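Local coordinates for protein cystathionine beta-lyases/cystathionine gamma-synthases (Corynebacterium glutamicum, PDB 5X5H) that probably catalyses the joining of O-succinyl-L-homoserine and L-cysteine into cystathionine, with release of succinate, as a pyridoxal 5'-phosphate-dependent enzyme of methionine biosynthesis, at residues A[105-108]-A[109-112]; A[151-154]-A[155-158]; A[220-223]-A[224-228]. All blocks are in the same frame, centred on the assembly; numbering follows the deposited sequence.

Contact 1 (A[105-108]-A[109-112]); sequences DAYG and GTYR. With PLP (pyridoxal-5'-phosphate), chain B.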
loop_
_atom_site.group_PDB
_atom_site.type_symbol
_atom_site.label_atom_id
_atom_site.label_comp_id
_atom_site.label_asym_id
_atom_site.label_seq_id
_atom_site.Cartn_x
_atom_site.Cartn_y
_atom_site.Cartn_z
ATOM N N ASP A 105 27.239 17.207 20.192
ATOM C CA ASP A 105 26.783 17.398 18.814
ATOM C C ASP A 105 25.866 16.248 18.573
ATOM O O ASP A 105 26.339 15.079 18.691
ATOM C CB ASP A 105 27.949 17.434 17.768
ATOM C CG ASP A 105 27.463 18.026 16.371
ATOM O OD1 ASP A 105 27.108 19.249 16.288
ATOM O OD2 ASP A 105 27.376 17.322 15.371
ATOM N N ALA A 106 24.618 16.511 18.297
ATOM C CA ALA A 106 23.642 15.382 18.309
ATOM C C ALA A 106 22.392 15.848 17.703
ATOM O O ALA A 106 22.112 17.081 17.635
ATOM C CB ALA A 106 23.364 14.876 19.743
ATOM N N TYR A 107 21.587 14.905 17.273
ATOM C CA TYR A 107 20.396 15.203 16.671
ATOM C C TYR A 107 19.577 16.030 17.729
ATOM O O TYR A 107 19.410 15.677 18.932
ATOM C CB TYR A 107 19.640 13.887 16.191
ATOM C CG TYR A 107 18.373 14.188 15.637
ATOM C CD1 TYR A 107 18.194 15.108 14.553
ATOM C CD2 TYR A 107 17.180 13.637 16.109
ATOM C CE1 TYR A 107 16.960 15.502 14.022
ATOM C CE2 TYR A 107 16.004 13.982 15.588
ATOM C CZ TYR A 107 15.792 14.878 14.520
ATOM O OH TYR A 107 14.548 15.294 14.060
ATOM N N GLY A 108 19.094 17.122 17.185
ATOM C CA GLY A 108 18.331 18.101 18.001
ATOM C C GLY A 108 17.113 17.425 18.647
ATOM O O GLY A 108 16.779 17.730 19.790
ATOM N N GLY A 109 16.517 16.435 17.954
ATOM C CA GLY A 109 15.398 15.756 18.548
ATOM C C GLY A 109 15.741 14.894 19.798
ATOM O O GLY A 109 14.982 14.852 20.732
ATOM N N THR A 110 16.893 14.249 19.821
ATOM C CA THR A 110 17.391 13.526 20.939
ATOM C C THR A 110 17.569 14.456 22.193
ATOM O O THR A 110 17.148 14.172 23.314
ATOM C CB THR A 110 18.674 12.750 20.665
ATOM O OG1 THR A 110 18.471 11.964 19.474
ATOM C CG2 THR A 110 19.058 11.936 21.812
ATOM N N TYR A 111 18.250 15.545 21.882
ATOM C CA TYR A 111 18.469 16.551 22.898
ATOM C C TYR A 111 17.156 17.148 23.471
ATOM O O TYR A 111 17.007 17.201 24.690
ATOM C CB TYR A 111 19.325 17.745 22.286
ATOM C CG TYR A 111 19.395 18.954 23.293
ATOM C CD1 TYR A 111 20.142 18.816 24.415
ATOM C CD2 TYR A 111 18.606 20.051 23.101
ATOM C CE1 TYR A 111 20.128 19.860 25.392
ATOM C CE2 TYR A 111 18.602 21.066 24.049
ATOM C CZ TYR A 111 19.383 20.946 25.116
ATOM O OH TYR A 111 19.299 22.017 26.094
ATOM N N ARG A 112 16.208 17.454 22.620
ATOM C CA ARG A 112 14.923 18.004 23.000
ATOM C C ARG A 112 14.202 17.006 23.865
ATOM O O ARG A 112 13.612 17.341 24.884
ATOM C CB ARG A 112 14.092 18.440 21.821
ATOM C CG ARG A 112 12.677 18.943 22.150
ATOM C CD ARG A 112 11.954 19.405 20.909
ATOM N NE ARG A 112 12.307 18.467 19.807
ATOM C CZ ARG A 112 11.502 17.970 18.864
ATOM N NH1 ARG A 112 10.197 18.269 18.796
ATOM N NH2 ARG A 112 12.012 17.141 17.966
HETATM N N1 PLP B . 19.029 10.057 15.154
HETATM C C2 PLP B . 19.616 10.624 14.124
HETATM C C2A PLP B . 21.106 10.559 14.075
HETATM C C3 PLP B . 18.873 11.078 13.086
HETATM O O3 PLP B . 19.433 11.653 11.967
HETATM C C4 PLP B . 17.468 11.040 13.113
HETATM C C4A PLP B . 16.690 11.564 11.976
HETATM C C5 PLP B . 16.841 10.582 14.296
HETATM C C6 PLP B . 17.684 10.087 15.276
HETATM C C5A PLP B . 15.330 10.597 14.522
HETATM O O4P PLP B . 14.654 9.584 13.703
HETATM P P PLP B . 13.180 9.835 13.178
HETATM O O1P PLP B . 13.201 11.106 12.352
HETATM O O2P PLP B . 12.974 8.543 12.412
HETATM O O3P PLP B . 12.257 9.925 14.396
#
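The backbone N of R112 donates to the carbonyl O of G108 at 2.9 Å, and the N of Y111 reaches the O of Y107 at 3.2 Å with a nearly straight N-H...O angle of 173°. These are the opening i-to-i+4 bonds of helix 108-118, for which Y107 serves as N-cap. Its carbonyl thus faces into the first turn, while the CB atoms of Y111 and R112 rest against the O of G108 at 3.6 and 3.4 Å.

The ring of Y107 leaves the turn in another direction. With CG anti to the backbone N (chi1 177°), it is laid flat between cofactor and helix start. Over one face lies the PLP pyridine, C4 near the ring centre and C5 3.6 Å from Y107 CD2. Covering of this kind by a tyrosine is a familiar feature of cofactor sites in fold type I PLP enzymes of the trans-sulfuration family. The opposite face meets G109, whose N stands 3.4 Å from Y107 CE2, displaced toward the rim. Glycine suits this place because its bare backbone lets the ring lie directly on the helix. At its far end the hydroxyl of Y107 bonds to R54 of the second subunit, whose Y52 and R54 also bind PLP. T110 closes the side of the ring more loosely, its OG1 4.0 Å from Y107 CD2.

Contact 2 (A[151-154]-A[155-158]); sequences TPTN and PALG
T153 meets G158 twice. Its backbone N donates to the O of G158 at 2.9 Å, in the carbonyl plane and on a lone pair, and its OG1 accepts the N-H of G158 at 2.8 Å. The hydroxyl gets there because chi1 (66°) sets OG1 between the backbone N and the carbonyl carbon, facing the N-H of G158; threonine suits the place by offering a short, stiff branch. A third bond runs from the N of L157 to the O of T153, also 2.8 Å, with the donor well above the carbonyl plane rather than on a lone pair. It closes a five-residue turn, T153 to L157, an alpha-turn.

Packing follows on the flank. P152 CB lies 3.9 Å from L157 CD2, and the CA-H of P152 points at the O of G158 (CA to O 3.2 Å). L157 turns the chain in a left-handed backbone conformation (phi 61°, psi 35°), bringing G158 back beside P152.

Two cis peptide bonds, before P152 and before P155, bend the chain sharply, and proline is the residue that makes such bonds affordable. In the cis geometry N154 OD1 comes to 3.3 Å from P155 CA. D105, from the loop before helix 108-118, bonds to both T153 OG1 and the N of A156 and so ties down the turn.

R364 holds the OD1 of N154, which probably fixes the amide so that ND2 makes a weak hydrogen bond to PLP O3. A proline-rich loop after strand 144-150, at the C-terminal end of a strand inside the large, mainly parallel sheet and presenting an asparagine to the cofactor's phenolic oxygen, belongs to the PLP site of the trans-sulfuration enzymes.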
loop_
_atom_site.group_PDB
_atom_site.type_symbol
_atom_site.label_atom_id
_atom_site.label_comp_id
_atom_site.label_asym_id
_atom_site.label_seq_id
_atom_site.Cartn_x
_atom_site.Cartn_y
_atom_site.Cartn_z
ATOM N N THR A 151 27.836 8.516 16.341
ATOM C CA THR A 151 29.071 8.694 15.612
ATOM C C THR A 151 28.945 8.123 14.204
ATOM O O THR A 151 28.587 6.949 14.062
ATOM C CB THR A 151 30.254 8.094 16.396
ATOM O OG1 THR A 151 31.479 8.347 15.707
ATOM C CG2 THR A 151 30.227 6.622 16.668
ATOM N N PRO A 152 29.166 8.935 13.161
ATOM C CA PRO A 152 29.419 10.360 13.192
ATOM C C PRO A 152 28.239 11.116 13.697
ATOM O O PRO A 152 27.067 10.700 13.472
ATOM C CB PRO A 152 29.688 10.712 11.718
ATOM C CG PRO A 152 30.058 9.385 11.036
ATOM C CD PRO A 152 29.178 8.367 11.788
ATOM N N THR A 153 28.479 12.249 14.328
ATOM C CA THR A 153 27.374 13.066 14.837
ATOM C C THR A 153 26.610 13.853 13.817
ATOM O O THR A 153 27.139 14.166 12.697
ATOM C CB THR A 153 27.850 14.096 15.921
ATOM O OG1 THR A 153 28.722 15.056 15.276
ATOM C CG2 THR A 153 28.575 13.463 17.019
ATOM N N ASN A 154 25.336 14.209 14.095
ATOM C CA ASN A 154 24.518 14.964 13.175
ATOM C C ASN A 154 24.450 16.343 13.758
ATOM O O ASN A 154 23.875 16.460 14.887
ATOM C CB ASN A 154 23.081 14.339 13.269
ATOM C CG ASN A 154 22.077 15.013 12.414
ATOM O OD1 ASN A 154 22.338 16.045 11.766
ATOM N ND2 ASN A 154 20.866 14.362 12.284
ATOM N N PRO A 155 24.963 17.402 13.128
ATOM C CA PRO A 155 25.377 17.421 11.710
ATOM C C PRO A 155 26.896 17.487 11.539
ATOM O O PRO A 155 27.354 17.430 10.351
ATOM C CB PRO A 155 24.774 18.655 11.210
ATOM C CG PRO A 155 24.984 19.653 12.392
ATOM C CD PRO A 155 24.816 18.816 13.615
ATOM N N ALA A 156 27.709 17.692 12.569
ATOM C CA ALA A 156 29.130 17.973 12.362
ATOM C C ALA A 156 30.008 16.839 12.094
ATOM O O ALA A 156 31.234 16.986 11.856
ATOM C CB ALA A 156 29.639 18.819 13.569
ATOM N N LEU A 157 29.482 15.614 12.129
ATOM C CA LEU A 157 30.239 14.428 11.834
ATOM C C LEU A 157 31.402 14.194 12.751
ATOM O O LEU A 157 32.391 13.577 12.406
ATOM C CB LEU A 157 30.617 14.342 10.358
ATOM C CG LEU A 157 29.470 14.651 9.424
ATOM C CD1 LEU A 157 29.845 14.722 7.983
ATOM C CD2 LEU A 157 28.298 13.626 9.471
ATOM N N GLY A 158 31.194 14.567 14.030
ATOM C CA GLY A 158 32.166 14.234 15.047
ATOM C C GLY A 158 32.284 12.771 15.321
ATOM O O GLY A 158 31.262 12.018 15.191
#

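Contact 3 (A[220-223]-A[224-228]); sequences NDQE and MDEEL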
loop_
_atom_site.group_PDB
_atom_site.type_symbol
_atom_site.label_atom_id
_atom_site.label_comp_id
_atom_site.label_asym_id
_atom_site.label_seq_id
_atom_site.Cartn_x
_atom_site.Cartn_y
_atom_site.Cartn_z
ATOM N N ASN A 220 22.264 -7.694 21.967
ATOM C CA ASN A 220 22.493 -9.095 22.320
ATOM C C ASN A 220 22.023 -9.465 23.667
ATOM O O ASN A 220 22.157 -10.676 24.068
ATOM C CB ASN A 220 23.955 -9.508 22.110
ATOM C CG ASN A 220 24.366 -9.543 20.660
ATOM O OD1 ASN A 220 25.377 -8.896 20.226
ATOM N ND2 ASN A 220 23.689 -10.334 19.938
ATOM N N ASP A 221 21.435 -8.535 24.415
ATOM C CA ASP A 221 20.910 -8.792 25.784
ATOM C C ASP A 221 19.496 -9.253 25.784
ATOM O O ASP A 221 18.584 -8.505 25.463
ATOM C CB ASP A 221 21.130 -7.574 26.627
ATOM C CG ASP A 221 20.606 -7.679 28.071
ATOM O OD1 ASP A 221 19.948 -8.609 28.458
ATOM O OD2 ASP A 221 20.935 -6.780 28.833
ATOM N N GLN A 222 19.250 -10.531 26.070
ATOM C CA GLN A 222 17.904 -11.047 26.013
ATOM C C GLN A 222 16.950 -10.319 26.949
ATOM O O GLN A 222 15.784 -10.193 26.618
ATOM C CB GLN A 222 17.935 -12.560 26.389
ATOM C CG GLN A 222 16.646 -13.342 26.159
ATOM C CD GLN A 222 16.890 -14.811 26.533
ATOM O OE1 GLN A 222 17.132 -15.139 27.717
ATOM N NE2 GLN A 222 16.892 -15.677 25.529
ATOM N N GLU A 223 17.374 -9.893 28.113
ATOM C CA GLU A 223 16.549 -9.090 29.043
ATOM C C GLU A 223 16.118 -7.782 28.420
ATOM O O GLU A 223 14.993 -7.376 28.582
ATOM C CB GLU A 223 17.141 -8.880 30.457
ATOM C CG GLU A 223 17.015 -10.234 31.141
ATOM C CD GLU A 223 17.377 -10.293 32.577
ATOM O OE1 GLU A 223 17.713 -9.251 33.207
ATOM O OE2 GLU A 223 17.293 -11.445 33.025
ATOM N N MET A 224 17.064 -7.116 27.757
ATOM C CA MET A 224 16.739 -5.947 27.006
ATOM C C MET A 224 15.754 -6.222 25.897
ATOM O O MET A 224 14.767 -5.495 25.735
ATOM C CB MET A 224 17.974 -5.264 26.510
ATOM C CG MET A 224 17.641 -4.108 25.605
ATOM S SD MET A 224 18.947 -2.875 25.506
ATOM C CE MET A 224 18.634 -2.091 27.124
ATOM N N ASP A 225 15.853 -7.320 25.194
ATOM C CA ASP A 225 14.885 -7.708 24.161
ATOM C C ASP A 225 13.512 -7.912 24.765
ATOM O O ASP A 225 12.494 -7.406 24.280
ATOM C CB ASP A 225 15.279 -8.945 23.407
ATOM C CG ASP A 225 14.236 -9.300 22.360
ATOM O OD1 ASP A 225 14.151 -8.514 21.395
ATOM O OD2 ASP A 225 13.529 -10.320 22.489
ATOM N N GLU A 226 13.469 -8.570 25.957
ATOM C CA GLU A 226 12.172 -8.751 26.617
ATOM C C GLU A 226 11.541 -7.412 26.998
ATOM O O GLU A 226 10.328 -7.253 26.882
ATOM C CB GLU A 226 12.350 -9.619 27.916
ATOM C CG GLU A 226 12.602 -11.071 27.627
ATOM C CD GLU A 226 13.132 -11.810 28.881
ATOM O OE1 GLU A 226 13.389 -11.228 29.985
ATOM O OE2 GLU A 226 13.474 -12.985 28.653
ATOM N N GLU A 227 12.304 -6.459 27.533
ATOM C CA GLU A 227 11.763 -5.158 27.931
ATOM C C GLU A 227 11.365 -4.372 26.642
ATOM O O GLU A 227 10.326 -3.710 26.688
ATOM C CB GLU A 227 12.792 -4.352 28.719
ATOM C CG GLU A 227 13.155 -4.955 30.099
ATOM C CD GLU A 227 11.863 -5.285 30.837
ATOM O OE1 GLU A 227 11.001 -4.373 31.023
ATOM O OE2 GLU A 227 11.610 -6.502 31.087
ATOM N N LEU A 228 12.132 -4.461 25.577
ATOM C CA LEU A 228 11.742 -3.755 24.264
ATOM C C LEU A 228 10.436 -4.325 23.791
ATOM O O LEU A 228 9.565 -3.575 23.368
ATOM C CB LEU A 228 12.854 -3.927 23.253
ATOM C CG LEU A 228 14.123 -3.087 23.524
ATOM C CD1 LEU A 228 15.274 -3.635 22.725
ATOM C CD2 LEU A 228 13.864 -1.625 23.179
#
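D221 caps the start of helix 222-235 at the partly exposed end of the contact, where its side chain meets E223 and M224. OD1 receives the N-H groups of E223 (2.9 Å) and M224 (3.3 Å), both weak bonds, so that one oxygen is shared by two amides of the first turn. The carboxylate swings over that turn because CG stands anti to the backbone N (chi1 179°). The short aspartate side chain suits an N-cap, being just long enough to reach back to the amides. The backbone O of D221 accepts from the N of D225 at 3.0 Å, and the regular helix takes over from there.

The tightly packed part lies at M224 and D225. The side chains of D221 and M224 meet at about a right angle, CB to CB 3.9 Å. Beyond its CB the M224 chain departs from this neighbour and bends toward L89 and I93 of helix 82-93, a buried place that a flexible thioether fills well. D225 is likewise turned inward, and its carboxylate forms a salt bridge with R77 on strand 75-79.

The other side of the helix is the solvent side, where long polar chains touch lightly. The extended E226 chain runs near its predecessors: OE2 lies 4.1 Å from Q222 CG and OE1 3.9 Å from E223 CG, the carboxylate planes of E223 and E226 25° apart. E227 instead folds at chi2 (-49°), CG coming to 3.4 Å from the O of E223. The carboxylates of E223 and E226 stay apart, OE2 to OE1 5.0 Å.

Five acids thus gather within the first two turns. D225 is balanced by R77; the others, near the N-terminal end of the helix, may interact favourably with its dipole, which could offset part of the like-charge repulsion.

Overall arrangement
Contacts 1 and 2 are neighbours, centres 11 Å apart, and form two walls of one cofactor pocket. They meet at D105, whose OD2 lies 2.6 Å from T153 OG1 and 2.8 Å from the N of A156, probably hydrogen-bonded to both, so the loop before helix 108-118 is tied to the turn of 151-158. Y107 from contact 1 covers a face of the pyridine, while N154 from contact 2 comes to its O3. Contact 3 stands apart, its centre 25 Å from that of contact 1 and 28 Å from that of contact 2. It starts a helix packed on the same large sheet, away from the annotated sites.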